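PDB 2EF7: hypothetical protein ST2348, which is of unknown function but, as a protein built from a pair of CBS domains, probably binds an adenosine-containing nucleotide as a regulatory ligand. Local coordinates for residues A[78-83]-A[99-104]. Numbering follows the deposited sequence.
Sequences ITIRED and RHLPVV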
ATOM      1  N   ILE A  78      23.014  11.503  -6.391  1.00 32.42           N
ATOM      2  CA  ILE A  78      22.464  11.362  -5.042  1.00 28.32           C
ATOM      3  C   ILE A  78      22.500   9.882  -4.640  1.00 28.57           C
ATOM      4  O   ILE A  78      21.933   9.032  -5.326  1.00 33.19           O
ATOM      5  CB  ILE A  78      20.988  11.856  -4.951  1.00 31.82           C
ATOM      6  CG1 ILE A  78      20.783  13.125  -5.781  1.00 37.08           C
ATOM      7  CG2 ILE A  78      20.624  12.148  -3.499  1.00 31.40           C
ATOM      8  CD1 ILE A  78      21.694  14.269  -5.414  1.00 37.39           C
ATOM      9  N   THR A  79      23.168   9.579  -3.532  1.00 18.13           N
ATOM     10  CA  THR A  79      23.262   8.209  -3.049  1.00 18.60           C
ATOM     11  C   THR A  79      23.227   8.196  -1.527  1.00 20.47           C
ATOM     12  O   THR A  79      23.383   9.240  -0.887  1.00 24.68           O
ATOM     13  CB  THR A  79      24.591   7.540  -3.452  1.00 26.10           C
ATOM     14  OG1 THR A  79      25.665   8.193  -2.767  1.00 28.83           O
ATOM     15  CG2 THR A  79      24.825   7.632  -4.956  1.00 32.19           C
ATOM     16  N   ILE A  80      23.042   7.008  -0.957  1.00 20.32           N
ATOM     17  CA  ILE A  80      23.030   6.827   0.487  1.00 22.89           C
ATOM     18  C   ILE A  80      23.864   5.582   0.818  1.00 29.61           C
ATOM     19  O   ILE A  80      23.800   4.578   0.106  1.00 26.24           O
ATOM     20  CB  ILE A  80      21.591   6.640   1.023  1.00 26.44           C
ATOM     21  CG1 ILE A  80      21.596   6.675   2.553  1.00 23.45           C
ATOM     22  CG2 ILE A  80      20.988   5.345   0.494  1.00 16.71           C
ATOM     23  CD1 ILE A  80      21.738   8.087   3.121  1.00 29.92           C
ATOM     24  N   ARG A  81      24.662   5.648   1.882  1.00 26.96           N
ATOM     25  CA  ARG A  81      25.477   4.499   2.278  1.00 28.05           C
ATOM     26  C   ARG A  81      24.606   3.402   2.881  1.00 28.35           C
ATOM     27  O   ARG A  81      23.599   3.684   3.527  1.00 24.53           O
ATOM     28  CB  ARG A  81      26.547   4.917   3.290  1.00 32.03           C
ATOM     29  CG  ARG A  81      27.566   5.892   2.740  1.00 42.20           C
ATOM     30  CD  ARG A  81      28.771   5.994   3.654  1.00 56.84           C
ATOM     31  NE  ARG A  81      29.859   6.740   3.025  1.00 66.08           N
ATOM     32  CZ  ARG A  81      31.073   6.880   3.550  1.00 69.37           C
ATOM     33  NH1 ARG A  81      31.363   6.323   4.720  1.00 67.03           N
ATOM     34  NH2 ARG A  81      31.998   7.580   2.904  1.00 68.04           N
ATOM     35  N   GLU A  82      24.998   2.148   2.674  1.00 22.70           N
ATOM     36  CA  GLU A  82      24.233   1.019   3.198  1.00 29.60           C
ATOM     37  C   GLU A  82      24.247   0.962   4.722  1.00 29.69           C
ATOM     38  O   GLU A  82      23.348   0.380   5.336  1.00 24.70           O
ATOM     39  CB  GLU A  82      24.767  -0.302   2.628  1.00 30.90           C
ATOM     40  CG  GLU A  82      26.264  -0.487   2.782  1.00 33.55           C
ATOM     41  CD  GLU A  82      26.740  -1.840   2.269  1.00 39.01           C
ATOM     42  OE1 GLU A  82      25.958  -2.523   1.578  1.00 35.03           O
ATOM     43  OE2 GLU A  82      27.898  -2.214   2.553  1.00 34.81           O
ATOM     44  N   ASP A  83      25.265   1.564   5.329  1.00 26.89           N
ATOM     45  CA  ASP A  83      25.356   1.580   6.787  1.00 34.72           C
ATOM     46  C   ASP A  83      24.506   2.689   7.390  1.00 31.06           C
ATOM     47  O   ASP A  83      24.432   2.812   8.601  1.00 29.44           O
ATOM     48  CB  ASP A  83      26.810   1.767   7.256  1.00 36.30           C
ATOM     49  CG  ASP A  83      27.646   0.519   7.072  1.00 49.82           C
ATOM     50  OD1 ASP A  83      27.082  -0.595   7.148  1.00 48.91           O
ATOM     51  OD2 ASP A  83      28.873   0.652   6.871  1.00 60.40           O
ATOM     52  N   ARG A  99      11.697   9.169  -4.800  1.00 30.48           N
ATOM     53  CA  ARG A  99      11.216   7.925  -4.204  1.00 35.02           C
ATOM     54  C   ARG A  99      12.209   6.774  -4.138  1.00 29.59           C
ATOM     55  O   ARG A  99      11.970   5.799  -3.435  1.00 32.19           O
ATOM     56  CB  ARG A  99       9.964   7.458  -4.956  1.00 32.17           C
ATOM     57  CG  ARG A  99       8.845   8.487  -4.935  1.00 41.44           C
ATOM     58  CD  ARG A  99       7.694   8.161  -5.876  1.00 47.00           C
ATOM     59  NE  ARG A  99       6.752   9.279  -5.928  1.00 62.02           N
ATOM     60  CZ  ARG A  99       5.667   9.329  -6.697  1.00 66.76           C
ATOM     61  NH1 ARG A  99       5.370   8.313  -7.496  1.00 69.88           N
ATOM     62  NH2 ARG A  99       4.881  10.400  -6.667  1.00 67.61           N
ATOM     63  N   HIS A 100      13.312   6.870  -4.869  1.00 27.89           N
ATOM     64  CA  HIS A 100      14.304   5.800  -4.867  1.00 33.55           C
ATOM     65  C   HIS A 100      15.710   6.367  -4.744  1.00 36.36           C
ATOM     66  O   HIS A 100      15.985   7.482  -5.202  1.00 34.89           O
ATOM     67  CB  HIS A 100      14.218   4.964  -6.152  1.00 34.35           C
ATOM     68  CG  HIS A 100      12.856   4.407  -6.425  1.00 41.25           C
ATOM     69  ND1 HIS A 100      11.866   5.137  -7.046  1.00 42.05           N
ATOM     70  CD2 HIS A 100      12.310   3.204  -6.132  1.00 45.19           C
ATOM     71  CE1 HIS A 100      10.767   4.406  -7.121  1.00 41.13           C
ATOM     72  NE2 HIS A 100      11.010   3.230  -6.573  1.00 41.80           N
ATOM     73  N   LEU A 101      16.599   5.597  -4.128  1.00 31.90           N
ATOM     74  CA  LEU A 101      17.979   6.023  -3.947  1.00 34.01           C
ATOM     75  C   LEU A 101      18.973   4.896  -4.140  1.00 29.16           C
ATOM     76  O   LEU A 101      18.831   3.834  -3.547  1.00 28.86           O
ATOM     77  CB  LEU A 101      18.193   6.584  -2.538  1.00 35.22           C
ATOM     78  CG  LEU A 101      17.859   8.034  -2.225  1.00 41.58           C
ATOM     79  CD1 LEU A 101      18.100   8.288  -0.745  1.00 40.88           C
ATOM     80  CD2 LEU A 101      18.724   8.942  -3.074  1.00 44.89           C
ATOM     81  N   PRO A 102      19.983   5.104  -4.995  1.00 27.33           N
ATOM     82  CA  PRO A 102      20.979   4.049  -5.190  1.00 23.23           C
ATOM     83  C   PRO A 102      21.702   3.938  -3.843  1.00 26.51           C
ATOM     84  O   PRO A 102      21.877   4.947  -3.150  1.00 20.98           O
ATOM     85  CB  PRO A 102      21.892   4.635  -6.258  1.00 24.47           C
ATOM     86  CG  PRO A 102      20.978   5.492  -7.045  1.00 28.29           C
ATOM     87  CD  PRO A 102      20.149   6.172  -5.994  1.00 27.29           C
ATOM     88  N   VAL A 103      22.110   2.736  -3.459  1.00 21.55           N
ATOM     89  CA  VAL A 103      22.816   2.568  -2.192  1.00 20.98           C
ATOM     90  C   VAL A 103      24.240   2.125  -2.514  1.00 25.97           C
ATOM     91  O   VAL A 103      24.445   1.242  -3.351  1.00 25.94           O
ATOM     92  CB  VAL A 103      22.139   1.495  -1.294  1.00 21.57           C
ATOM     93  CG1 VAL A 103      22.861   1.411   0.059  1.00 19.33           C
ATOM     94  CG2 VAL A 103      20.662   1.834  -1.084  1.00 29.20           C
ATOM     95  N   VAL A 104      25.223   2.750  -1.875  1.00 26.09           N
ATOM     96  CA  VAL A 104      26.623   2.397  -2.104  1.00 22.80           C
ATOM     97  C   VAL A 104      27.313   1.964  -0.816  1.00 28.94           C
ATOM     98  O   VAL A 104      26.793   2.183   0.282  1.00 24.66           O
ATOM     99  CB  VAL A 104      27.424   3.589  -2.679  1.00 25.17           C
ATOM    100  CG1 VAL A 104      26.900   3.958  -4.069  1.00 16.66           C
ATOM    101  CG2 VAL A 104      27.345   4.778  -1.730  1.00 25.97           C
TER
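V104 and I80 lie at the heart of a short parallel pairing between residues 78-83 and 99-104. The amide of I80 donates to P102 O at 3.2 Å. In return, I80 O accepts V104 N at 3.0 Å, the donor tilted 30° from the carbonyl plane. Two residues further on, E82 N donates to V104 O, also at 3.0 Å, so the backbone of V104 is gripped at both its N-H and its C=O. V103 CA adds a C-H...O contact to I80 O (3.2 Å).

I80 and V103 share one face of the sheet, where they run side by side and point the same way, CG2 to CG2 at 3.9 Å; I80 turns CG1 anti to its backbone N (chi1 -171°), which leads its outer end away from the partner strand. V103 CG1 meets E82 CB at 3.6 Å. L101 points toward 78-83, its CD1 near I80 CB and its CD2 3.8 Å from I78 CG2; L92 of helix 86-96 packs against both I78 and L101. R81 and V104 lie on the other face. The side chains of V104 and T79 cross at about a right angle, V104 CG2 nearest T79 OG1 at 3.9 Å, and P46 of strand 45-51 lies against V104 and P102. Strand 80-81, helix 86-96 and strand 100-104 form the beta-alpha-beta unit of the second CBS domain, with strand 110-115 antiparallel beyond 100-104.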